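Local atomic coordinates of inactive PncC family protein (PDB entry 5KOL), a protein that belongs to the CinA family but apparently lacks nicotinamide-nucleotide amidohydrolase activity, its own role being unknown. Residues A63-F68 with K75-S80; V110-T115 with A166-L171. One frame throughout, in Å; residues are numbered along the deposited sequence.

Interaction 1: A63-F68 with K75-S80; sequences AGFVTF and KILSVS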
loop_
_atom_site.group_PDB
_atom_site.type_symbol
_atom_site.label_atom_id
_atom_site.label_comp_id
_atom_site.label_asym_id
_atom_site.label_seq_id
_atom_site.Cartn_x
_atom_site.Cartn_y
_atom_site.Cartn_z
ATOM N N ALA A 63 -7.619 5.140 2.104
ATOM C CA ALA A 63 -7.501 4.128 1.058
ATOM C C ALA A 63 -6.232 4.331 0.251
ATOM O O ALA A 63 -6.069 5.365 -0.418
ATOM C CB ALA A 63 -8.725 4.161 0.136
ATOM N N GLY A 64 -5.360 3.337 0.251
ATOM C CA GLY A 64 -4.174 3.339 -0.584
ATOM C C GLY A 64 -4.121 2.085 -1.426
ATOM O O GLY A 64 -4.399 0.990 -0.938
ATOM N N PHE A 65 -3.752 2.243 -2.694
ATOM C CA PHE A 65 -3.683 1.124 -3.619
ATOM C C PHE A 65 -2.243 0.938 -4.066
ATOM O O PHE A 65 -1.556 1.919 -4.368
ATOM C CB PHE A 65 -4.603 1.371 -4.820
ATOM C CG PHE A 65 -6.031 1.606 -4.427
ATOM C CD1 PHE A 65 -6.845 0.532 -4.091
ATOM C CD2 PHE A 65 -6.553 2.887 -4.362
ATOM C CE1 PHE A 65 -8.156 0.731 -3.710
ATOM C CE2 PHE A 65 -7.878 3.095 -3.987
ATOM C CZ PHE A 65 -8.674 2.010 -3.659
ATOM N N VAL A 66 -1.787 -0.309 -4.061
ATOM C CA VAL A 66 -0.520 -0.691 -4.653
ATOM C C VAL A 66 -0.839 -1.633 -5.798
ATOM O O VAL A 66 -1.450 -2.689 -5.587
ATOM C CB VAL A 66 0.422 -1.346 -3.628
ATOM C CG1 VAL A 66 1.692 -1.775 -4.295
ATOM C CG2 VAL A 66 0.737 -0.349 -2.482
ATOM N N THR A 67 -0.440 -1.254 -7.011
ATOM C CA THR A 67 -0.759 -2.029 -8.223
ATOM C C THR A 67 0.543 -2.156 -9.003
ATOM O O THR A 67 0.858 -1.290 -9.826
ATOM C CB THR A 67 -1.848 -1.346 -9.060
ATOM O OG1 THR A 67 -1.468 0.004 -9.301
ATOM C CG2 THR A 67 -3.176 -1.343 -8.307
ATOM N N PHE A 68 1.280 -3.236 -8.742
ATOM C CA PHE A 68 2.633 -3.403 -9.255
ATOM C C PHE A 68 2.670 -3.925 -10.686
ATOM O O PHE A 68 3.693 -3.754 -11.358
ATOM C CB PHE A 68 3.423 -4.361 -8.345
ATOM C CG PHE A 68 4.921 -4.218 -8.453
ATOM C CD1 PHE A 68 5.581 -3.165 -7.815
ATOM C CD2 PHE A 68 5.670 -5.127 -9.181
ATOM C CE1 PHE A 68 6.967 -3.027 -7.915
ATOM C CE2 PHE A 68 7.051 -5.000 -9.285
ATOM C CZ PHE A 68 7.705 -3.955 -8.651
ATOM N N LYS A 75 -7.334 -4.208 -13.106
ATOM C CA LYS A 75 -8.430 -4.732 -12.302
ATOM C C LYS A 75 -8.831 -3.766 -11.193
ATOM O O LYS A 75 -10.025 -3.557 -10.953
ATOM C CB LYS A 75 -8.052 -6.086 -11.702
ATOM C CG LYS A 75 -9.194 -6.725 -10.928
ATOM C CD LYS A 75 -9.040 -8.210 -10.830
ATOM C CE LYS A 75 -10.366 -8.902 -10.490
ATOM N NZ LYS A 75 -11.256 -8.036 -9.665
ATOM N N ILE A 76 -7.848 -3.197 -10.491
ATOM C CA ILE A 76 -8.138 -2.372 -9.323
ATOM C C ILE A 76 -8.431 -0.924 -9.722
ATOM O O ILE A 76 -9.304 -0.270 -9.137
ATOM C CB ILE A 76 -6.958 -2.451 -8.324
ATOM C CG1 ILE A 76 -6.644 -3.905 -7.964
ATOM C CG2 ILE A 76 -7.240 -1.607 -7.075
ATOM C CD1 ILE A 76 -7.850 -4.727 -7.579
ATOM N N LEU A 77 -7.695 -0.379 -10.685
ATOM C CA LEU A 77 -7.784 1.051 -10.973
ATOM C C LEU A 77 -8.413 1.337 -12.328
ATOM O O LEU A 77 -8.401 2.486 -12.776
ATOM C CB LEU A 77 -6.403 1.695 -10.893
ATOM C CG LEU A 77 -5.775 1.499 -9.508
ATOM C CD1 LEU A 77 -4.325 1.939 -9.528
ATOM C CD2 LEU A 77 -6.565 2.255 -8.444
ATOM N N SER A 78 -8.943 0.316 -12.996
ATOM C CA SER A 78 -9.641 0.500 -14.269
ATOM C C SER A 78 -8.765 1.215 -15.295
ATOM O O SER A 78 -9.267 1.966 -16.132
ATOM C CB SER A 78 -10.963 1.252 -14.074
ATOM O OG SER A 78 -11.736 1.286 -15.268
ATOM N N VAL A 79 -7.448 1.010 -15.219
ATOM C CA VAL A 79 -6.560 1.419 -16.305
ATOM C C VAL A 79 -6.872 0.557 -17.523
ATOM O O VAL A 79 -6.947 -0.676 -17.425
ATOM C CB VAL A 79 -5.089 1.263 -15.895
ATOM C CG1 VAL A 79 -4.180 1.551 -17.087
ATOM C CG2 VAL A 79 -4.741 2.169 -14.684
ATOM N N SER A 80 -7.074 1.190 -18.676
ATOM C CA SER A 80 -7.507 0.438 -19.846
ATOM C C SER A 80 -6.337 -0.319 -20.464
ATOM O O SER A 80 -5.212 0.184 -20.532
ATOM C CB SER A 80 -8.143 1.360 -20.892
ATOM O OG SER A 80 -7.155 1.992 -21.683
#

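Interaction 2: V110-T115 with A166-L171; sequences VSIAIT and AQLLQL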
loop_
_atom_site.group_PDB
_atom_site.type_symbol
_atom_site.label_atom_id
_atom_site.label_comp_id
_atom_site.label_asym_id
_atom_site.label_seq_id
_atom_site.Cartn_x
_atom_site.Cartn_y
_atom_site.Cartn_z
ATOM N N VAL A 110 -9.314 13.863 -3.511
ATOM C CA VAL A 110 -7.983 14.174 -4.022
ATOM C C VAL A 110 -7.208 12.870 -4.169
ATOM O O VAL A 110 -7.361 11.956 -3.352
ATOM C CB VAL A 110 -7.239 15.144 -3.075
ATOM C CG1 VAL A 110 -5.828 15.455 -3.591
ATOM C CG2 VAL A 110 -8.053 16.410 -2.878
ATOM N N SER A 111 -6.374 12.768 -5.198
ATOM C CA SER A 111 -5.556 11.568 -5.322
ATOM C C SER A 111 -4.173 11.884 -5.877
ATOM O O SER A 111 -3.940 12.927 -6.502
ATOM C CB SER A 111 -6.232 10.491 -6.199
ATOM O OG SER A 111 -6.132 10.790 -7.577
ATOM N N ILE A 112 -3.257 10.948 -5.622
ATOM C CA ILE A 112 -1.874 10.978 -6.100
ATOM C C ILE A 112 -1.589 9.647 -6.769
ATOM O O ILE A 112 -1.874 8.595 -6.187
ATOM C CB ILE A 112 -0.865 11.162 -4.948
ATOM C CG1 ILE A 112 -1.173 12.396 -4.106
ATOM C CG2 ILE A 112 0.582 11.105 -5.488
ATOM C CD1 ILE A 112 -0.468 12.355 -2.733
ATOM N N ALA A 113 -0.977 9.677 -7.950
ATOM C CA ALA A 113 -0.555 8.453 -8.626
ATOM C C ALA A 113 0.942 8.495 -8.941
ATOM O O ALA A 113 1.483 9.545 -9.296
ATOM C CB ALA A 113 -1.382 8.235 -9.906
ATOM N N ILE A 114 1.621 7.358 -8.779
ATOM C CA ILE A 114 3.057 7.252 -9.066
ATOM C C ILE A 114 3.303 5.991 -9.875
ATOM O O ILE A 114 2.948 4.890 -9.439
ATOM C CB ILE A 114 3.935 7.207 -7.800
ATOM C CG1 ILE A 114 3.664 8.374 -6.862
ATOM C CG2 ILE A 114 5.436 7.200 -8.196
ATOM C CD1 ILE A 114 4.553 8.361 -5.584
ATOM N N THR A 115 3.941 6.136 -11.034
ATOM C CA THR A 115 4.377 4.972 -11.800
ATOM C C THR A 115 5.700 5.325 -12.465
ATOM O O THR A 115 5.802 6.372 -13.110
ATOM C CB THR A 115 3.323 4.543 -12.845
ATOM O OG1 THR A 115 3.820 3.436 -13.623
ATOM C CG2 THR A 115 2.914 5.714 -13.770
ATOM N N ALA A 166 5.191 16.915 -2.216
ATOM C CA ALA A 166 5.518 18.333 -2.348
ATOM C C ALA A 166 4.782 18.972 -3.519
ATOM O O ALA A 166 4.360 20.138 -3.442
ATOM C CB ALA A 166 7.033 18.505 -2.500
ATOM N N GLN A 167 4.640 18.239 -4.629
ATOM C CA GLN A 167 3.941 18.825 -5.768
ATOM C C GLN A 167 2.443 18.940 -5.508
ATOM O O GLN A 167 1.796 19.835 -6.052
ATOM C CB GLN A 167 4.198 18.021 -7.053
ATOM C CG GLN A 167 3.611 18.697 -8.321
ATOM C CD GLN A 167 4.402 19.924 -8.771
ATOM O OE1 GLN A 167 5.646 19.935 -8.745
ATOM N NE2 GLN A 167 3.689 20.967 -9.179
ATOM N N LEU A 168 1.857 18.049 -4.704
ATOM C CA LEU A 168 0.462 18.266 -4.344
ATOM C C LEU A 168 0.310 19.564 -3.556
ATOM O O LEU A 168 -0.639 20.323 -3.765
ATOM C CB LEU A 168 -0.089 17.065 -3.577
ATOM C CG LEU A 168 -1.540 17.276 -3.125
ATOM C CD1 LEU A 168 -2.470 17.557 -4.330
ATOM C CD2 LEU A 168 -2.023 16.045 -2.394
ATOM N N LEU A 169 1.261 19.844 -2.663
ATOM C CA LEU A 169 1.269 21.111 -1.945
ATOM C C LEU A 169 1.284 22.288 -2.916
ATOM O O LEU A 169 0.526 23.247 -2.753
ATOM C CB LEU A 169 2.483 21.146 -1.013
ATOM C CG LEU A 169 2.265 20.281 0.241
ATOM C CD1 LEU A 169 3.507 20.219 1.124
ATOM C CD2 LEU A 169 1.112 20.882 1.040
ATOM N N GLN A 170 2.150 22.225 -3.936
ATOM C CA GLN A 170 2.210 23.293 -4.932
ATOM C C GLN A 170 0.865 23.462 -5.621
ATOM O O GLN A 170 0.373 24.580 -5.788
ATOM C CB GLN A 170 3.298 22.994 -5.968
ATOM C CG GLN A 170 3.291 23.941 -7.182
ATOM C CD GLN A 170 3.615 25.384 -6.811
ATOM O OE1 GLN A 170 3.047 26.344 -7.358
ATOM N NE2 GLN A 170 4.528 25.541 -5.875
ATOM N N LEU A 171 0.250 22.349 -6.025
ATOM C CA LEU A 171 -1.010 22.430 -6.747
ATOM C C LEU A 171 -2.160 22.890 -5.854
ATOM O O LEU A 171 -3.192 23.325 -6.372
ATOM C CB LEU A 171 -1.325 21.067 -7.379
ATOM C CG LEU A 171 -0.331 20.600 -8.448
ATOM C CD1 LEU A 171 -0.660 19.193 -8.963
ATOM C CD2 LEU A 171 -0.273 21.588 -9.609
#

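Interaction 1: A63-F68 with K75-S80
Thr67, the last residue of strand 61-67, and Ile76 of helix 70-76 bring the two backbones nearest, with 7.5 Å between Thr67 CA and Ile76 CA; no hydrogen bond joins the segments, and side chains do the work. Phe65 and Thr67, two residues apart and so on the same face of the strand, both point toward segment 75-80. Ile76 answers with its CG2 branch, which sits 3.7 Å from Phe65 CD1. That methyl is anti to the backbone N, while CG1 lies anti to the carbonyl carbon (chi1 -55°). Leu77, just where the chain leaves helical geometry, sends its two methyls to different partners. Its CD2 lies 4.1 Å from Phe65 CG, obliquely placed against the ring, and its CD1 approaches the threonine. Thr67 keeps CG2 anti to its own carbonyl carbon and OG1 between N and C (chi1 52°), which presents both branches to the leucine: Leu77 CD1 is 3.5 Å from Thr67 OG1 and 3.7 Å from Thr67 CG2. The same Thr67 CG2 also meets Ile76 CB at 3.9 Å. Thr67 OG1 is thus buried against a methyl with no hydrogen-bonding partner in the model. The side chain contributes packing, while Thr67 O takes hydrogen bonds from Lys73 NZ and Ser41 OG.

This is strand-to-helix packing within a strand-turn-helix unit, at an outer strand of the chain's own sheet. Strand 61-67 is hydrogen-bonded along one side to strand 36-40, and along the other Gly64 to Val66 pair antiparallel with a strand of the second subunit, continuing the sheet across the dimer. Helix 92-106 of the same chain completes the surroundings: Met98 touches Thr67, and Arg105 hydrogen-bonds Lys75 O through NH2 and Ile76 O through NE.

Interaction 2: V110-T115 with A166-L171
Val110 and Ile112 meet Leu168 in a small hydrophobic contact deep in the chain, where a central strand of the sheet, 110-116, packs against the C-terminal helix 153-171. One helix residue does all the touching. Ile112 CA and Leu168 CA are the nearest pair of backbone positions, 7.9 Å apart, a separation bridged by side chains alone. Val110 and Ile112 alternate along the strand with Ser111, so both direct their side chains to the helix while Ser111 turns to the opposite face, where its OG hydrogen-bonds Ala99 O of helix 92-106. Leu168 extends its CG anti to the backbone N (chi1 178°), which carries its forked end out from the helix to the strand. The fork then divides its work. CD1 lies 4.0 Å from Val110 CG1, whereas CD2 reaches both strand residues, at 4.0 Å from Val110 CG1 and 4.0 Å from Ile112 CD1. Ile112 CG1 stands only slightly farther, 4.1 Å from Leu168 CD2. Leu36 of the adjoining strand 36-40 touches all three of these side chains, and Leu25 of helix 18-31 also packs on Leu168, so the leucine belongs to a wider apolar layer between the sheet and two helices.

Every one of these cross-segment contacts is methyl or methylene against methyl, with no polar atom and no bond to set direction. Such packing implies that shape and the exclusion of water hold helix and strand together, while the backbone hydrogen bonds go to the sheet, from Val110 and Ile112 to strand 36-40 and from Ser111 to His137 of strand 131-138.

In the fold
Both contacts are buried against the same sheet, but at different places. Interaction 2 packs a helix on a middle strand, its centre about 5 Å from the centre of the chain; interaction 1, its centre about 12 Å out, packs Ile76 of helix 70-76 and the next residue, Leu77, on an outermost strand that the second subunit extends. The packing residues lie on opposite faces of the sheet, and strand 36-40 runs between the two strands. The chemistry differs too: 110-115 with 166-171 is purely aliphatic, with no other chain touching it, while 63-68 with 75-80 adds an aromatic ring and a threonine hydroxyl and takes part in the dimer interface, where Phe65 and Ile76 also touch the second subunit.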